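Local coordinates for enterotoxin SEN variant (Staphylococcus aureus, PDB 6KRY), which probably acts as a superantigenic enterotoxin, which in this family typically means linking MHC class II molecules to T-cell receptors outside the usual peptide recognition, at residues A[25-28]-A[29-32]; A[53-57]-A[58-62]; A[124-128]-A[129-133]; A[155-158]-A[159-163]. All blocks are in the same frame, centred on the assembly; numbering follows the deposited sequence.

Contact 1 (A[25-28]-A[29-32])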
loop_
_atom_site.group_PDB
_atom_site.type_symbol
_atom_site.label_atom_id
_atom_site.label_comp_id
_atom_site.label_asym_id
_atom_site.label_seq_id
_atom_site.Cartn_x
_atom_site.Cartn_y
_atom_site.Cartn_z
ATOM N N TYR A 25 -0.960 -5.275 -9.050
ATOM C CA TYR A 25 -1.812 -5.984 -8.138
ATOM C C TYR A 25 -1.929 -7.463 -8.534
ATOM O O TYR A 25 -2.671 -8.174 -7.873
ATOM C CB TYR A 25 -3.172 -5.300 -7.980
ATOM C CG TYR A 25 -3.085 -4.029 -7.179
ATOM C CD1 TYR A 25 -2.746 -4.069 -5.833
ATOM C CD2 TYR A 25 -3.146 -2.789 -7.786
ATOM C CE1 TYR A 25 -2.577 -2.906 -5.098
ATOM C CE2 TYR A 25 -2.988 -1.613 -7.074
ATOM C CZ TYR A 25 -2.699 -1.679 -5.724
ATOM O OH TYR A 25 -2.541 -0.533 -5.008
ATOM N N THR A 26 -1.161 -7.895 -9.546
ATOM C CA THR A 26 -1.069 -9.312 -9.930
ATOM C C THR A 26 0.290 -9.914 -9.553
ATOM O O THR A 26 0.355 -11.082 -9.179
ATOM C CB THR A 26 -1.309 -9.477 -11.440
ATOM O OG1 THR A 26 -2.646 -9.029 -11.680
ATOM C CG2 THR A 26 -1.133 -10.905 -11.910
ATOM N N ASP A 27 1.385 -9.182 -9.768
ATOM C CA ASP A 27 2.756 -9.765 -9.615
ATOM C C ASP A 27 3.240 -9.463 -8.199
ATOM O O ASP A 27 3.423 -8.275 -7.903
ATOM C CB ASP A 27 3.745 -9.146 -10.607
ATOM C CG ASP A 27 3.379 -9.355 -12.067
ATOM O OD1 ASP A 27 2.975 -10.491 -12.413
ATOM O OD2 ASP A 27 3.477 -8.378 -12.857
ATOM N N ILE A 28 3.386 -10.494 -7.350
ATOM C CA ILE A 28 3.742 -10.279 -5.911
ATOM C C ILE A 28 5.110 -9.609 -5.776
ATOM O O ILE A 28 5.380 -9.049 -4.707
ATOM C CB ILE A 28 3.733 -11.538 -5.008
ATOM C CG1 ILE A 28 4.292 -12.808 -5.659
ATOM C CG2 ILE A 28 2.348 -11.763 -4.446
ATOM C CD1 ILE A 28 5.575 -12.628 -6.397
ATOM N N THR A 29 5.934 -9.627 -6.834
ATOM C CA THR A 29 7.277 -9.052 -6.777
ATOM C C THR A 29 7.240 -7.531 -6.541
ATOM O O THR A 29 8.222 -6.981 -6.073
ATOM C CB THR A 29 8.115 -9.406 -8.015
ATOM O OG1 THR A 29 7.378 -8.984 -9.157
ATOM C CG2 THR A 29 8.415 -10.882 -8.104
ATOM N N TRP A 30 6.129 -6.850 -6.820
ATOM C CA TRP A 30 6.044 -5.408 -6.539
ATOM C C TRP A 30 5.930 -5.103 -5.039
ATOM O O TRP A 30 5.997 -3.942 -4.694
ATOM C CB TRP A 30 4.835 -4.783 -7.255
ATOM C CG TRP A 30 4.967 -4.693 -8.733
ATOM C CD1 TRP A 30 4.263 -5.406 -9.660
ATOM C CD2 TRP A 30 5.911 -3.890 -9.455
ATOM N NE1 TRP A 30 4.686 -5.066 -10.914
ATOM C CE2 TRP A 30 5.688 -4.137 -10.823
ATOM C CE3 TRP A 30 6.891 -2.969 -9.070
ATOM C CZ2 TRP A 30 6.418 -3.494 -11.816
ATOM C CZ3 TRP A 30 7.625 -2.342 -10.053
ATOM C CH2 TRP A 30 7.388 -2.609 -11.404
ATOM N N GLN A 31 5.638 -6.099 -4.193
ATOM C CA GLN A 31 5.446 -5.923 -2.762
ATOM C C GLN A 31 6.793 -6.100 -2.063
ATOM O O GLN A 31 7.319 -7.192 -2.017
ATOM C CB GLN A 31 4.428 -6.914 -2.190
ATOM C CG GLN A 31 3.030 -6.656 -2.745
ATOM C CD GLN A 31 1.875 -7.500 -2.234
ATOM O OE1 GLN A 31 1.533 -7.448 -1.053
ATOM N NE2 GLN A 31 1.166 -8.166 -3.145
ATOM N N LEU A 32 7.320 -4.999 -1.548
ATOM C CA LEU A 32 8.511 -4.952 -0.729
ATOM C C LEU A 32 8.089 -5.254 0.714
ATOM O O LEU A 32 7.065 -4.767 1.184
ATOM C CB LEU A 32 9.081 -3.537 -0.924
ATOM C CG LEU A 32 10.457 -3.215 -0.374
ATOM C CD1 LEU A 32 10.365 -2.926 1.118
ATOM C CD2 LEU A 32 11.454 -4.308 -0.670
HETATM O O HOH W 1 1.402 -7.006 -5.836
#
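Asp-27 and Trp-30 meet in a short 3-10 turn that carries the chain from helix 15-26 into strand 31-37 of the OB-fold domain. Two successive i+3 to i backbone bonds define the turn: Trp-30 N donates to Asp-27 O at 3.2 Å and Gln-31 N to Ile-28 O at 3.0 Å. The compact side lies around the indole. Its CD1 atom comes within 3.5 Å of Asp-27 O, and the Asp-27 side chain runs alongside the ring in the same direction, its carboxylate plane turned 34° from that of the indole. Ser-23 in the preceding helix locks the two together, its OG bonding both to Asp-27 OD2 and to Trp-30 NE1, while Tyr-24 and Tyr-87 meet the same ring.

The open side is limited to the exposed Thr-29 and the outer end of Ile-28. Their side chains cross at about a right angle with Ile-28 CD1 3.7 Å from Thr-29 CG2. Ile-28 carries CG1 between its own N and carbonyl carbon (chi1 39°), which folds CD1 back to 3.1 Å from Thr-29 N, a close approach for a methyl group. Gln-31, by contrast, passes between the turn and helix 146-161, against Phe-155 and Leu-86, and its OE1 is taken by the hydroxyl of Tyr-84. Its amide nitrogen faces the turn: Gln-31 NE2 donates to a water at 2.9 Å, and that water in turn gives a hydrogen bond to Asp-27 O, 3.2 Å away.

Contact 2 (A[53-57]-A[58-62])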
loop_
_atom_site.group_PDB
_atom_site.type_symbol
_atom_site.label_atom_id
_atom_site.label_comp_id
_atom_site.label_asym_id
_atom_site.label_seq_id
_atom_site.Cartn_x
_atom_site.Cartn_y
_atom_site.Cartn_z
ATOM N N ILE A 53 19.220 -3.114 -0.224
ATOM C CA ILE A 53 17.885 -3.624 -0.424
ATOM C C ILE A 53 17.794 -4.065 -1.885
ATOM O O ILE A 53 17.677 -3.216 -2.773
ATOM C CB ILE A 53 16.828 -2.557 -0.139
ATOM C CG1 ILE A 53 17.010 -1.900 1.227
ATOM C CG2 ILE A 53 15.427 -3.131 -0.340
ATOM C CD1 ILE A 53 16.602 -2.751 2.363
ATOM N N ASP A 54 17.853 -5.376 -2.113
ATOM C CA ASP A 54 18.072 -5.900 -3.450
ATOM C C ASP A 54 16.717 -6.245 -4.051
ATOM O O ASP A 54 15.928 -6.988 -3.478
ATOM C CB ASP A 54 19.113 -7.019 -3.405
ATOM C CG ASP A 54 20.470 -6.393 -3.099
ATOM O OD1 ASP A 54 21.010 -5.684 -3.994
ATOM O OD2 ASP A 54 20.915 -6.503 -1.938
ATOM N N ILE A 55 16.424 -5.606 -5.174
ATOM C CA ILE A 55 15.215 -5.860 -5.898
ATOM C C ILE A 55 15.614 -6.353 -7.295
ATOM O O ILE A 55 15.977 -5.558 -8.208
ATOM C CB ILE A 55 14.313 -4.618 -5.949
ATOM C CG1 ILE A 55 13.901 -4.161 -4.543
ATOM C CG2 ILE A 55 13.113 -4.930 -6.824
ATOM C CD1 ILE A 55 13.011 -2.940 -4.505
ATOM N N SER A 56 15.530 -7.668 -7.434
ATOM C CA SER A 56 16.020 -8.377 -8.586
ATOM C C SER A 56 15.356 -7.883 -9.880
ATOM O O SER A 56 16.011 -7.651 -10.905
ATOM C CB SER A 56 15.812 -9.849 -8.399
ATOM O OG SER A 56 16.736 -10.549 -9.224
ATOM N N VAL A 57 14.045 -7.706 -9.846
ATOM C CA VAL A 57 13.327 -7.439 -11.089
ATOM C C VAL A 57 13.696 -6.063 -11.653
ATOM O O VAL A 57 13.555 -5.869 -12.850
ATOM C CB VAL A 57 11.812 -7.608 -10.922
ATOM C CG1 VAL A 57 11.471 -9.074 -10.653
ATOM C CG2 VAL A 57 11.250 -6.700 -9.841
ATOM N N LEU A 58 14.153 -5.109 -10.829
ATOM C CA LEU A 58 14.527 -3.768 -11.343
ATOM C C LEU A 58 16.052 -3.603 -11.337
ATOM O O LEU A 58 16.546 -2.591 -11.756
ATOM C CB LEU A 58 13.858 -2.665 -10.504
ATOM C CG LEU A 58 12.335 -2.483 -10.659
ATOM C CD1 LEU A 58 11.869 -1.199 -9.991
ATOM C CD2 LEU A 58 11.896 -2.474 -12.120
ATOM N N LYS A 59 16.768 -4.602 -10.819
ATOM C CA LYS A 59 18.242 -4.603 -10.697
ATOM C C LYS A 59 18.696 -3.412 -9.856
ATOM O O LYS A 59 19.666 -2.770 -10.213
ATOM C CB LYS A 59 18.930 -4.532 -12.071
ATOM C CG LYS A 59 18.688 -5.715 -12.997
ATOM C CD LYS A 59 19.168 -5.441 -14.420
ATOM C CE LYS A 59 18.792 -6.526 -15.406
ATOM N NZ LYS A 59 19.076 -7.869 -14.839
ATOM N N THR A 60 17.999 -3.131 -8.742
ATOM C CA THR A 60 18.371 -2.031 -7.839
ATOM C C THR A 60 18.844 -2.624 -6.508
ATOM O O THR A 60 18.485 -3.734 -6.162
ATOM C CB THR A 60 17.224 -1.032 -7.638
ATOM O OG1 THR A 60 16.129 -1.797 -7.136
ATOM C CG2 THR A 60 16.860 -0.275 -8.898
ATOM N N SER A 61 19.658 -1.846 -5.787
ATOM C CA SER A 61 20.322 -2.227 -4.528
ATOM C C SER A 61 20.012 -1.266 -3.390
ATOM O O SER A 61 20.427 -1.543 -2.262
ATOM C CB SER A 61 21.820 -2.243 -4.696
ATOM O OG SER A 61 22.182 -3.211 -5.643
ATOM N N SER A 62 19.479 -0.077 -3.702
ATOM C CA SER A 62 19.142 0.920 -2.683
ATOM C C SER A 62 17.651 1.253 -2.740
ATOM O O SER A 62 17.015 1.048 -3.755
ATOM C CB SER A 62 19.964 2.187 -2.847
ATOM O OG SER A 62 21.352 1.928 -2.680
HETATM O O HOH W 2 16.286 -1.553 -4.475
#
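Ile-55 and Thr-60 face each other as an antiparallel hydrogen-bonded pair at the closed end of the hairpin 47-55/60-66, part of the OB-fold domain. The backbone bonds are concentrated at this end. Ile-55 N donates almost straight to Thr-60 O (3.0 Å, 174°), and Ile-55 O accepts in return from Thr-60 N at 3.2 Å. Because Lys-59 and Thr-60 both lie opposite Ile-55, the strand carries a G1 bulge, with Lys-59 at positive phi. Ile-55 O also takes Leu-58 N, which arrives from the opposite face of the carbonyl to Thr-60 N. Lys-59 N bonds to Ser-56 O at 3.1 Å and weakly to Ile-55 O. Farther along, Ile-53 N reaches Ser-61 O at 2.8 Å.

Side-chain polar contacts are fewer. Ser-61 OG gives its hydrogen to Asp-54 OD1 at 3.2 Å, meeting the carboxylate oxygen nearly along its C-O bond. On the other face Thr-60 OG1, between its own N and carbonyl carbon (chi1 57°), donates to a water 2.7 Å away; Ser-101 OG bonds to the same hydroxyl.

In the side-chain packing, Ile-55 and Thr-60 run side by side, the threonine presenting OG1 to Ile-55 CB at 3.6 Å. Apolar contact is modest: Ile-55 CG2 approaches Leu-58 CB at 4.4 Å, and Tyr-87 touches Ile-55, Val-57 and Leu-58.

The chemistry implies a turn gathered on Ile-55 O, which collects two regular bonds and a weak one, while the water held by Thr-60 OG1 donates to Ile-53 O and Ser-62 O and so bridges the strands.

Contact 3 (A[124-128]-A[129-133])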
loop_
_atom_site.group_PDB
_atom_site.type_symbol
_atom_site.label_atom_id
_atom_site.label_comp_id
_atom_site.label_asym_id
_atom_site.label_seq_id
_atom_site.Cartn_x
_atom_site.Cartn_y
_atom_site.Cartn_z
ATOM N N ASN A 124 -14.633 -8.251 5.214
ATOM C CA ASN A 124 -15.952 -8.578 4.674
ATOM C C ASN A 124 -16.091 -7.958 3.283
ATOM O O ASN A 124 -15.536 -6.875 3.017
ATOM C CB ASN A 124 -17.057 -8.076 5.589
ATOM C CG ASN A 124 -17.121 -8.891 6.857
ATOM O OD1 ASN A 124 -16.922 -8.349 7.933
ATOM N ND2 ASN A 124 -17.411 -10.176 6.720
ATOM N N VAL A 125 -16.698 -8.704 2.368
ATOM C CA VAL A 125 -16.839 -8.238 1.009
ATOM C C VAL A 125 -18.330 -8.284 0.632
ATOM O O VAL A 125 -19.016 -9.322 0.816
ATOM C CB VAL A 125 -15.985 -9.074 0.037
ATOM C CG1 VAL A 125 -16.130 -8.575 -1.390
ATOM C CG2 VAL A 125 -14.515 -9.088 0.403
ATOM N N PHE A 126 -18.807 -7.177 0.056
ATOM C CA PHE A 126 -20.148 -7.027 -0.454
ATOM C C PHE A 126 -20.077 -6.694 -1.952
ATOM O O PHE A 126 -19.227 -5.917 -2.382
ATOM C CB PHE A 126 -20.894 -5.937 0.299
ATOM C CG PHE A 126 -21.025 -6.222 1.775
ATOM C CD1 PHE A 126 -20.049 -5.807 2.669
ATOM C CD2 PHE A 126 -22.105 -6.949 2.257
ATOM C CE1 PHE A 126 -20.164 -6.094 4.024
ATOM C CE2 PHE A 126 -22.232 -7.209 3.616
ATOM C CZ PHE A 126 -21.263 -6.778 4.495
ATOM N N LYS A 127 -20.937 -7.342 -2.736
ATOM C CA LYS A 127 -21.013 -7.083 -4.158
ATOM C C LYS A 127 -22.476 -6.801 -4.510
ATOM O O LYS A 127 -23.324 -7.688 -4.305
ATOM C CB LYS A 127 -20.471 -8.272 -4.947
ATOM C CG LYS A 127 -20.469 -8.049 -6.452
ATOM C CD LYS A 127 -19.641 -9.087 -7.174
ATOM C CE LYS A 127 -20.400 -10.376 -7.409
ATOM N NZ LYS A 127 -19.907 -11.036 -8.638
ATOM N N ASP A 128 -22.750 -5.578 -4.987
ATOM C CA ASP A 128 -24.113 -4.990 -5.098
ATOM C C ASP A 128 -24.981 -5.284 -3.864
ATOM O O ASP A 128 -26.151 -5.695 -3.979
ATOM C CB ASP A 128 -24.785 -5.470 -6.375
ATOM C CG ASP A 128 -24.043 -4.946 -7.576
ATOM O OD1 ASP A 128 -23.831 -3.711 -7.636
ATOM O OD2 ASP A 128 -23.669 -5.770 -8.410
ATOM N N GLY A 129 -24.394 -5.044 -2.693
ATOM C CA GLY A 129 -25.050 -5.136 -1.409
ATOM C C GLY A 129 -25.185 -6.556 -0.888
ATOM O O GLY A 129 -25.629 -6.717 0.206
ATOM N N ILE A 130 -24.842 -7.574 -1.669
ATOM C CA ILE A 130 -24.918 -8.978 -1.225
ATOM C C ILE A 130 -23.557 -9.436 -0.640
ATOM O O ILE A 130 -22.513 -9.451 -1.329
ATOM C CB ILE A 130 -25.339 -9.891 -2.381
ATOM C CG1 ILE A 130 -26.757 -9.616 -2.893
ATOM C CG2 ILE A 130 -25.154 -11.356 -2.001
ATOM C CD1 ILE A 130 -27.083 -10.428 -4.146
ATOM N N GLN A 131 -23.583 -9.927 0.607
ATOM C CA GLN A 131 -22.395 -10.467 1.263
ATOM C C GLN A 131 -21.803 -11.633 0.460
ATOM O O GLN A 131 -22.509 -12.615 0.106
ATOM C CB GLN A 131 -22.708 -10.885 2.699
ATOM C CG GLN A 131 -21.454 -11.321 3.449
ATOM C CD GLN A 131 -21.729 -11.765 4.864
ATOM O OE1 GLN A 131 -22.874 -12.033 5.232
ATOM N NE2 GLN A 131 -20.667 -11.853 5.654
ATOM N N GLN A 132 -20.497 -11.517 0.180
ATOM C CA GLN A 132 -19.680 -12.509 -0.468
ATOM C C GLN A 132 -18.866 -13.274 0.602
ATOM O O GLN A 132 -18.945 -12.958 1.741
ATOM C CB GLN A 132 -18.769 -11.844 -1.511
ATOM C CG GLN A 132 -19.487 -10.922 -2.489
ATOM C CD GLN A 132 -20.519 -11.649 -3.327
ATOM O OE1 GLN A 132 -20.175 -12.576 -4.055
ATOM N NE2 GLN A 132 -21.775 -11.250 -3.202
ATOM N N GLU A 133 -18.130 -14.302 0.179
ATOM C CA GLU A 133 -17.131 -15.044 0.987
ATOM C C GLU A 133 -16.191 -13.990 1.593
ATOM O O GLU A 133 -15.716 -13.092 0.883
ATOM C CB GLU A 133 -16.427 -16.056 0.068
ATOM C CG GLU A 133 -15.698 -17.190 0.766
ATOM C CD GLU A 133 -14.569 -17.888 -0.009
ATOM O OE1 GLU A 133 -14.569 -17.840 -1.270
ATOM O OE2 GLU A 133 -13.690 -18.525 0.645
HETATM O O HOH W 3 -17.837 -11.064 3.513
#
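Gln-132 folds over Lys-127 beside the tight turn of a beta hairpin, where strands 114-127 and 130-139 of the beta-grasp domain join. Its CB lies 3.4 Å from Val-125 O, the same oxygen that accepts the Gln-132 backbone N at 2.7 Å. The next atom, CG, touches both Val-125 O and Lys-127 CB. A bend at the following bond (chi2 -62°) then turns the amide back toward the hairpin end, laying CD over Lys-127 CB at 3.7 Å. At the tip the two branches part: OE1 comes 4.0 Å from Lys-127 CE, whereas NE2 donates to Ile-130 O at 2.7 Å. That oxygen lies close to the plane of the amide, so this bond sets the amide's rotation. Gln-132 NE2 and Lys-127 N together hold Ile-130 O, from opposite faces of its carbonyl.

The turn itself is type I', from Lys-127 to Ile-130, with Asp-128 and Gly-129 at its corners, both at positive phi. Lys-127 and Ile-130 bond to each other in both directions. On the other face Phe-126 lies across Gln-131 in a non-hydrogen-bonded pair; Phe-126 CE2 is 3.8 Å from Gln-131 CB, the ring and amide planes 23° apart.

Strand 130-139 is an outermost strand of its sheet within the chain, and strand 114-127 bonds on its other side to strand 218-225, where the Phe-126 ring meets that of Phe-223. Helix 146-161 covers the opposite face, that of Val-125 and Gln-132.

Contact 4 (A[155-158]-A[159-163])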
loop_
_atom_site.group_PDB
_atom_site.type_symbol
_atom_site.label_atom_id
_atom_site.label_comp_id
_atom_site.label_asym_id
_atom_site.label_seq_id
_atom_site.Cartn_x
_atom_site.Cartn_y
_atom_site.Cartn_z
ATOM N N PHE A 155 -4.556 -6.984 -3.488
ATOM C CA PHE A 155 -3.974 -8.110 -4.173
ATOM C C PHE A 155 -5.011 -9.256 -4.257
ATOM O O PHE A 155 -5.212 -9.889 -5.293
ATOM C CB PHE A 155 -2.709 -8.527 -3.426
ATOM C CG PHE A 155 -1.911 -9.534 -4.192
ATOM C CD1 PHE A 155 -1.071 -9.122 -5.206
ATOM C CD2 PHE A 155 -2.094 -10.900 -3.962
ATOM C CE1 PHE A 155 -0.381 -10.064 -5.956
ATOM C CE2 PHE A 155 -1.372 -11.846 -4.682
ATOM C CZ PHE A 155 -0.538 -11.421 -5.697
ATOM N N LYS A 156 -5.676 -9.517 -3.137
ATOM C CA LYS A 156 -6.685 -10.584 -3.080
ATOM C C LYS A 156 -7.917 -10.216 -3.915
ATOM O O LYS A 156 -8.479 -11.046 -4.665
ATOM C CB LYS A 156 -7.055 -10.825 -1.628
ATOM C CG LYS A 156 -6.113 -11.750 -0.891
ATOM C CD LYS A 156 -6.853 -12.972 -0.363
ATOM C CE LYS A 156 -7.769 -13.571 -1.415
ATOM N NZ LYS A 156 -7.860 -15.045 -1.280
ATOM N N LEU A 157 -8.317 -8.954 -3.883
ATOM C CA LEU A 157 -9.450 -8.554 -4.710
ATOM C C LEU A 157 -9.104 -8.679 -6.198
ATOM O O LEU A 157 -10.015 -8.970 -7.039
ATOM C CB LEU A 157 -9.899 -7.123 -4.410
ATOM C CG LEU A 157 -10.468 -6.848 -3.035
ATOM C CD1 LEU A 157 -10.765 -5.362 -2.869
ATOM C CD2 LEU A 157 -11.710 -7.670 -2.746
ATOM N N GLU A 158 -7.867 -8.376 -6.573
ATOM C CA GLU A 158 -7.498 -8.455 -7.999
ATOM C C GLU A 158 -7.608 -9.932 -8.405
ATOM O O GLU A 158 -8.088 -10.231 -9.474
ATOM C CB GLU A 158 -6.110 -7.874 -8.266
ATOM C CG GLU A 158 -5.616 -8.057 -9.692
ATOM C CD GLU A 158 -6.525 -7.491 -10.774
ATOM O OE1 GLU A 158 -6.563 -8.085 -11.905
ATOM O OE2 GLU A 158 -7.176 -6.472 -10.485
ATOM N N ASN A 159 -7.156 -10.828 -7.521
ATOM C CA ASN A 159 -7.149 -12.254 -7.826
ATOM C C ASN A 159 -8.601 -12.755 -7.966
ATOM O O ASN A 159 -8.902 -13.471 -8.922
ATOM C CB ASN A 159 -6.363 -13.062 -6.800
ATOM C CG ASN A 159 -6.432 -14.545 -7.104
ATOM O OD1 ASN A 159 -7.294 -15.223 -6.573
ATOM N ND2 ASN A 159 -5.601 -15.030 -8.009
ATOM N N LEU A 160 -9.499 -12.361 -7.051
ATOM C CA LEU A 160 -10.866 -12.922 -6.973
ATOM C C LEU A 160 -11.835 -12.210 -7.924
ATOM O O LEU A 160 -12.750 -12.872 -8.430
ATOM C CB LEU A 160 -11.399 -12.823 -5.537
ATOM C CG LEU A 160 -10.608 -13.578 -4.459
ATOM C CD1 LEU A 160 -11.121 -13.245 -3.074
ATOM C CD2 LEU A 160 -10.636 -15.079 -4.687
ATOM N N TYR A 161 -11.683 -10.894 -8.126
ATOM C CA TYR A 161 -12.701 -10.098 -8.813
ATOM C C TYR A 161 -12.189 -9.337 -10.050
ATOM O O TYR A 161 -12.973 -8.641 -10.675
ATOM C CB TYR A 161 -13.309 -9.085 -7.848
ATOM C CG TYR A 161 -14.038 -9.753 -6.716
ATOM C CD1 TYR A 161 -15.291 -10.323 -6.898
ATOM C CD2 TYR A 161 -13.476 -9.821 -5.463
ATOM C CE1 TYR A 161 -15.957 -10.955 -5.853
ATOM C CE2 TYR A 161 -14.131 -10.426 -4.399
ATOM C CZ TYR A 161 -15.364 -11.013 -4.600
ATOM O OH TYR A 161 -15.976 -11.629 -3.553
ATOM N N LYS A 162 -10.892 -9.403 -10.362
ATOM C CA LYS A 162 -10.338 -8.747 -11.560
ATOM C C LYS A 162 -10.670 -7.251 -11.561
ATOM O O LYS A 162 -11.064 -6.660 -12.598
ATOM C CB LYS A 162 -10.859 -9.436 -12.829
ATOM C CG LYS A 162 -10.857 -10.943 -12.753
ATOM C CD LYS A 162 -9.585 -11.553 -13.177
ATOM C CE LYS A 162 -9.523 -11.679 -14.684
ATOM N NZ LYS A 162 -8.468 -12.631 -15.100
ATOM N N ILE A 163 -10.485 -6.624 -10.393
ATOM C CA ILE A 163 -10.763 -5.231 -10.193
ATOM C C ILE A 163 -10.184 -4.385 -11.323
ATOM O O ILE A 163 -10.879 -3.525 -11.842
ATOM C CB ILE A 163 -10.153 -4.775 -8.848
ATOM C CG1 ILE A 163 -10.840 -5.452 -7.675
ATOM C CG2 ILE A 163 -10.187 -3.261 -8.711
ATOM C CD1 ILE A 163 -12.311 -5.315 -7.694
#
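The last turns of helix 146-161 bring Leu-157 against Tyr-161 and Ile-163, where the chain leaves the helix. Leu-157 CD2 lies 3.9 Å from Tyr-161 CD2, approaching the ring obliquely. Leu-157 CB is 3.8 Å from Ile-163 CG1, so one leucine meets both the final helical residue and the chain beyond it. One residue earlier on the helix, Lys-156 crosses Leu-160 at a slant, with Leu-160 CD1 3.8 Å from Lys-156 CE; Leu-160 CG also comes to 3.3 Å of Lys-156 O. The lysine chain is bent at several bonds, and its ammonium forms a cation-pi contact with Phe-135.

In the beta-grasp domain this helix packs across the mixed sheet: Leu-157 touches Val-222, and both Tyr-161 and Ile-163 reach Leu-224 of strand 218-225. The i+4 to i backbone bonds continue to the end. Leu-160 N meets Lys-156 O at 2.9 Å, and Tyr-161 N meets Leu-157 O at 2.8 Å. The last of them, Lys-162 N to Glu-158 O, is longer at 3.1 Å; Lys-162 itself turns out of the helix with positive phi.

Glu-158 is buried, and its carboxylate lies beside this turn. CG stands anti to the backbone N (chi1 174°) and the chain then bends, carrying OE2 to the backbone of the exit segment, where it accepts from Tyr-164 N. Thr-22, Tyr-25 and Thr-26 of helix 15-26 touch the Glu-158 side chain.

How the contacts relate
All four contacts are local and follow in series along the chain; none crosses or encloses another. Contact 1 closes the turn from helix 15-26 into strand 31-37, and contact 2 closes the hairpin 47-55/60-66; both belong to the OB-fold domain and touch through Leu-32 with Ile-53 and Thr-29 with Val-57. Contact 3 closes the first beta-grasp hairpin, and contact 4 ends helix 146-161. These two meet at the hydroxyl of Tyr-161, which reaches Val-125 and Gln-132. Phe-155 of contact 4 packs on Ile-28 and Gln-31 of contact 1, joining the two domains. Contacts 2 and 3 lie on opposite sides of the chain's centre, their own centres about 39 Å apart.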